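Local coordinates for ABC transporter, solute-binding protein (PDB 6LKK) that binds glucose 6-phosphate between its two lobes and acts as the G6P sensor of a two-component signalling system, at residues 35-40 / 63-68; 70-75 / 89-94. All blocks are in the same frame, centred on the assembly; numbering follows the deposited sequence.

The two contacts lie in the same lobe of a periplasmic-binding-protein fold. Their centres are about 14 Å apart. They follow each other along the chain: contact 1 closes before contact 2 opens. Contact 1 joins the start of helix 36-45, at the sugar phosphate, to the loop after helix 60-63. That loop runs into strand 70-71, where contact 2 begins. Contact 2 then joins 70-75 to the start of strand 92-105. Both strands pair with strand 213-221 of the mixed sheet. The contacts also touch directly: L40 and I64 pack on F70, and P67 meets Y91. Packing therefore runs from the phosphate-binding helix through F70 to the turn before strand 92-105.

Contact 1. Residues 35-40 / 63-68; sequences STQVLL and TIDHPE. With G6P (6-O-phosphono-alpha-D-glucopyranose), chain B.
The side chain of Q37 bends at chi2 (-58°), and this turns its amide toward the backbone carbonyl of T63. T63 chi1 of 60° sets OG1 between its backbone N and carbonyl carbon, where it bonds to V59 O. The setting is the phosphate-binding helix start of a periplasmic-binding-protein fold: helix 36-45 points its N-terminal end at glucose 6-phosphate. Q37 NE2 donates to T63 O at 3.2 Å, nearly straight (165° at the hydrogen). The acceptor lies in the plane of the amide. Q37 NE2 also donates to a water 2.8 Å away, and that water donates to T63 OG1 at 3.0 Å. With both NE2 protons engaged, the amide is fixed in rotation. On its other side, a second water sits 2.9 Å from Q37 OE1 and accepts from D65 N.

L40 reaches the same carbonyl, with CD1 at 3.6 Å from T63 O, and its CD2 faces I64 CG1. H286 of helix 286-293 touches Q37, T63 and D65. S35 and T36 both line the sugar-phosphate pocket, and of the two T36 makes the hydrogen bonds. T36 OG1 also bonds to T138 OG1 of the pocket. The helix end probably favours the phosphate charge. T36 grips one phosphate oxygen twice: G6P O1P takes bonds from T36 N at 2.9 Å and from T36 OG1 at 2.7 Å.

Contact 2. Residues 70-75 / 89-94; sequences FVPYQD and NKYVTS
Q74 NE2 donates to N89 O at 2.8 Å, with 148° at the hydrogen. The Q74 chain is extended beyond CG, which lets its amide reach across to the turn at N89. The donor stands well above the carbonyl plane (57°). V92 N reaches N89 O from the opposite face at 3.0 Å, closing a type I beta turn over N89 to V92. Two bonds thus grip one carbonyl. The side chain of N89 adds an Asx turn, since its OD1 accepts from Y91 N.

D75 N donates to T93 OG1 at 3.0 Å. The hydroxyl is anti to its own carbonyl carbon (chi1 -58°) and faces segment 70-75. T93 OG1 in turn donates to a water 2.8 Å away, and that water donates to Y73 O. Y73 N to K90 O, at 2.9 Å, is a weak, bent bond.

The Y91 ring runs alongside P72, pointing the same way, with CE1 3.7 Å from P72 CG. Its CD1 meets F70 CB at 3.7 Å. Both ring atoms lie obliquely near backbone 70-72, Y91 CE1 3.4 Å from F70 O. The aliphatic part of K90 lies near P72 CB.

The contact is structural packing, away from the sugar. It joins the weakly bonded strand 70-71 and the loop after it to the turn at 89-92 and the start of strand 92-105. V71 and T93 both bond through their backbones to strand 213-221, at L220 and I218. F70 packs on A219 and V221 of that strand, while V71, Y73 and D75 touch helix 230-237.

Contact 1. Residues 35-40 / 63-68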
# COMPACT_ATOMS: atom_id res chain seq x y z
N SER A 35 -8.75 -3.69 5.70
CA SER A 35 -7.87 -4.30 4.71
C SER A 35 -8.43 -4.05 3.32
O SER A 35 -9.64 -3.98 3.12
CB SER A 35 -7.73 -5.80 4.97
OG SER A 35 -7.18 -6.04 6.25
N THR A 36 -7.53 -3.91 2.34
CA THR A 36 -7.93 -3.50 1.00
C THR A 36 -9.05 -4.38 0.45
O THR A 36 -10.10 -3.89 0.04
CB THR A 36 -6.73 -3.53 0.04
OG1 THR A 36 -5.71 -2.63 0.49
CG2 THR A 36 -7.16 -3.12 -1.36
N GLN A 37 -8.83 -5.70 0.44
CA GLN A 37 -9.80 -6.59 -0.18
C GLN A 37 -11.06 -6.74 0.67
O GLN A 37 -12.14 -7.00 0.13
CB GLN A 37 -9.17 -7.95 -0.44
CG GLN A 37 -8.10 -7.92 -1.52
CD GLN A 37 -8.63 -7.41 -2.85
OE1 GLN A 37 -9.71 -7.80 -3.29
NE2 GLN A 37 -7.87 -6.52 -3.48
N VAL A 38 -10.94 -6.58 1.99
CA VAL A 38 -12.13 -6.59 2.84
C VAL A 38 -13.01 -5.39 2.52
O VAL A 38 -14.23 -5.50 2.40
CB VAL A 38 -11.73 -6.63 4.32
CG1 VAL A 38 -12.97 -6.56 5.22
CG2 VAL A 38 -10.93 -7.88 4.62
N LEU A 39 -12.40 -4.21 2.39
CA LEU A 39 -13.14 -3.02 1.99
C LEU A 39 -13.83 -3.25 0.65
O LEU A 39 -15.02 -2.93 0.49
CB LEU A 39 -12.20 -1.82 1.92
CG LEU A 39 -11.70 -1.25 3.25
CD1 LEU A 39 -10.58 -0.25 3.00
CD2 LEU A 39 -12.82 -0.60 4.03
N LEU A 40 -13.11 -3.79 -0.32
CA LEU A 40 -13.69 -4.01 -1.64
C LEU A 40 -14.80 -5.05 -1.60
O LEU A 40 -15.81 -4.91 -2.30
CB LEU A 40 -12.60 -4.44 -2.63
CG LEU A 40 -11.60 -3.34 -3.02
CD1 LEU A 40 -10.38 -3.93 -3.70
CD2 LEU A 40 -12.28 -2.31 -3.92
N THR A 63 -6.17 -4.91 -8.55
CA THR A 63 -6.87 -5.83 -7.65
C THR A 63 -8.32 -5.44 -7.42
O THR A 63 -8.91 -5.85 -6.41
CB THR A 63 -6.13 -5.93 -6.31
OG1 THR A 63 -6.06 -4.64 -5.69
CG2 THR A 63 -4.73 -6.49 -6.51
N ILE A 64 -8.93 -4.67 -8.32
CA ILE A 64 -10.37 -4.45 -8.29
C ILE A 64 -11.02 -5.60 -9.06
O ILE A 64 -10.94 -5.66 -10.29
CB ILE A 64 -10.76 -3.09 -8.89
CG1 ILE A 64 -10.33 -1.97 -7.94
CG2 ILE A 64 -12.26 -3.02 -9.16
CD1 ILE A 64 -10.69 -0.56 -8.41
N ASP A 65 -11.66 -6.52 -8.33
CA ASP A 65 -12.27 -7.68 -8.95
C ASP A 65 -13.68 -7.40 -9.47
O ASP A 65 -14.18 -8.17 -10.30
CB ASP A 65 -12.33 -8.84 -7.95
CG ASP A 65 -10.95 -9.37 -7.59
OD1 ASP A 65 -10.06 -9.35 -8.47
OD2 ASP A 65 -10.76 -9.81 -6.44
N HIS A 66 -14.32 -6.33 -9.01
CA HIS A 66 -15.69 -5.98 -9.39
C HIS A 66 -15.69 -4.57 -9.98
O HIS A 66 -16.12 -3.62 -9.32
CB HIS A 66 -16.64 -6.08 -8.21
CG HIS A 66 -16.53 -7.37 -7.45
ND1 HIS A 66 -16.98 -8.57 -7.96
CD2 HIS A 66 -16.03 -7.65 -6.23
CE1 HIS A 66 -16.76 -9.53 -7.09
NE2 HIS A 66 -16.18 -9.00 -6.02
N PRO A 67 -15.21 -4.41 -11.22
CA PRO A 67 -15.21 -3.07 -11.83
C PRO A 67 -16.59 -2.45 -11.92
O PRO A 67 -16.70 -1.22 -11.98
CB PRO A 67 -14.61 -3.32 -13.22
CG PRO A 67 -14.68 -4.80 -13.44
CD PRO A 67 -14.58 -5.42 -12.09
N GLU A 68 -17.66 -3.25 -11.93
CA GLU A 68 -19.01 -2.70 -11.97
C GLU A 68 -19.33 -1.85 -10.75
O GLU A 68 -20.29 -1.08 -10.79
CB GLU A 68 -20.04 -3.84 -12.10
CG GLU A 68 -20.01 -4.86 -10.96
CD GLU A 68 -19.09 -6.04 -11.25
OE1 GLU A 68 -18.15 -5.89 -12.06
OE2 GLU A 68 -19.32 -7.12 -10.66
C1 G6P B . -0.42 -1.41 0.80
C2 G6P B . -0.68 -0.12 -0.01
C3 G6P B . -1.31 0.98 0.77
C4 G6P B . -2.29 0.45 1.73
C5 G6P B . -1.55 -0.35 2.80
C6 G6P B . -2.52 -1.02 3.71
O1 G6P B . 0.91 -1.81 0.65
O2 G6P B . 0.56 0.38 -0.55
O3 G6P B . -2.02 1.89 -0.18
O4 G6P B . -3.00 1.53 2.37
O5 G6P B . -0.67 -1.39 2.24
O6 G6P B . -3.35 -1.87 2.94
P G6P B . -3.57 -3.48 3.41
O1P G6P B . -4.60 -4.09 2.48
O2P G6P B . -4.08 -3.54 4.87
O3P G6P B . -2.28 -4.21 3.29
O HOH W 1 -5.30 -5.43 -2.91
O HOH W 2 -11.71 -6.84 -5.20

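Contact 2. Residues 70-75 / 89-94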
# COMPACT_ATOMS: atom_id res chain seq x y z
N PHE A 70 -17.55 0.58 -9.66
CA PHE A 70 -16.84 1.84 -9.78
C PHE A 70 -17.23 2.54 -11.07
O PHE A 70 -17.79 1.93 -11.99
CB PHE A 70 -15.33 1.62 -9.72
CG PHE A 70 -14.86 1.03 -8.42
CD1 PHE A 70 -14.84 -0.34 -8.24
CD2 PHE A 70 -14.45 1.84 -7.39
CE1 PHE A 70 -14.42 -0.89 -7.04
CE2 PHE A 70 -14.03 1.30 -6.19
CZ PHE A 70 -14.01 -0.06 -6.02
N VAL A 71 -16.94 3.83 -11.12
CA VAL A 71 -17.27 4.68 -12.26
C VAL A 71 -16.01 4.89 -13.08
O VAL A 71 -14.96 5.21 -12.51
CB VAL A 71 -17.85 6.03 -11.79
CG1 VAL A 71 -18.16 6.93 -12.99
CG2 VAL A 71 -19.10 5.82 -10.95
N PRO A 72 -16.05 4.74 -14.41
CA PRO A 72 -14.87 5.02 -15.23
C PRO A 72 -14.51 6.50 -15.15
O PRO A 72 -15.27 7.35 -15.62
CB PRO A 72 -15.29 4.61 -16.64
CG PRO A 72 -16.50 3.75 -16.46
CD PRO A 72 -17.18 4.26 -15.24
N TYR A 73 -13.36 6.79 -14.57
CA TYR A 73 -12.93 8.17 -14.39
C TYR A 73 -11.45 8.23 -14.03
O TYR A 73 -10.98 7.46 -13.19
CB TYR A 73 -13.76 8.86 -13.31
CG TYR A 73 -13.38 10.30 -13.08
CD1 TYR A 73 -13.81 11.30 -13.94
CD2 TYR A 73 -12.58 10.67 -12.00
CE1 TYR A 73 -13.47 12.62 -13.73
CE2 TYR A 73 -12.23 11.99 -11.79
CZ TYR A 73 -12.68 12.97 -12.66
OH TYR A 73 -12.35 14.29 -12.46
N GLN A 74 -10.72 9.12 -14.68
CA GLN A 74 -9.37 9.47 -14.27
C GLN A 74 -9.24 10.98 -14.24
O GLN A 74 -9.75 11.67 -15.13
CB GLN A 74 -8.31 8.88 -15.21
CG GLN A 74 -8.22 7.37 -15.16
CD GLN A 74 -7.06 6.83 -15.98
OE1 GLN A 74 -6.39 7.59 -16.68
NE2 GLN A 74 -6.82 5.53 -15.90
N ASP A 75 -8.57 11.49 -13.22
CA ASP A 75 -8.35 12.92 -13.12
C ASP A 75 -7.52 13.41 -14.30
O ASP A 75 -6.65 12.70 -14.80
CB ASP A 75 -7.65 13.26 -11.80
CG ASP A 75 -7.61 14.75 -11.53
OD1 ASP A 75 -8.61 15.28 -11.00
OD2 ASP A 75 -6.59 15.39 -11.86
N ASN A 89 -5.87 1.45 -15.86
CA ASN A 89 -7.20 1.00 -15.46
C ASN A 89 -8.12 2.21 -15.50
O ASN A 89 -7.90 3.19 -14.78
CB ASN A 89 -7.16 0.38 -14.06
CG ASN A 89 -8.48 -0.21 -13.62
OD1 ASN A 89 -9.54 0.40 -13.80
ND2 ASN A 89 -8.43 -1.39 -13.03
N LYS A 90 -9.16 2.15 -16.34
CA LYS A 90 -10.00 3.32 -16.58
C LYS A 90 -10.78 3.76 -15.35
O LYS A 90 -11.36 4.85 -15.37
CB LYS A 90 -10.96 3.06 -17.74
CG LYS A 90 -12.00 1.97 -17.50
CD LYS A 90 -12.94 1.84 -18.69
CE LYS A 90 -13.98 0.76 -18.48
NZ LYS A 90 -13.38 -0.60 -18.44
N TYR A 91 -10.81 2.96 -14.29
CA TYR A 91 -11.50 3.32 -13.06
C TYR A 91 -10.58 3.96 -12.03
O TYR A 91 -11.08 4.43 -10.99
CB TYR A 91 -12.15 2.08 -12.43
CG TYR A 91 -13.14 1.37 -13.33
CD1 TYR A 91 -14.47 1.74 -13.35
CD2 TYR A 91 -12.73 0.33 -14.15
CE1 TYR A 91 -15.38 1.10 -14.17
CE2 TYR A 91 -13.63 -0.33 -14.97
CZ TYR A 91 -14.95 0.06 -14.97
OH TYR A 91 -15.85 -0.59 -15.79
N VAL A 92 -9.27 3.99 -12.27
CA VAL A 92 -8.30 4.29 -11.23
C VAL A 92 -7.37 5.41 -11.69
O VAL A 92 -6.84 5.36 -12.81
CB VAL A 92 -7.48 3.04 -10.85
CG1 VAL A 92 -6.45 3.37 -9.78
CG2 VAL A 92 -8.40 1.93 -10.37
N THR A 93 -7.18 6.40 -10.82
CA THR A 93 -6.14 7.40 -10.97
C THR A 93 -5.01 7.06 -10.01
O THR A 93 -5.25 6.83 -8.82
CB THR A 93 -6.67 8.80 -10.66
OG1 THR A 93 -7.76 9.11 -11.54
CG2 THR A 93 -5.58 9.86 -10.82
N SER A 94 -3.78 7.01 -10.51
CA SER A 94 -2.64 6.77 -9.63
C SER A 94 -2.49 7.92 -8.64
O SER A 94 -2.73 9.08 -8.98
CB SER A 94 -1.37 6.59 -10.45
OG SER A 94 -1.45 5.41 -11.23
O HOH W 3 -13.10 6.19 -10.83
O HOH W 4 -10.10 7.98 -10.54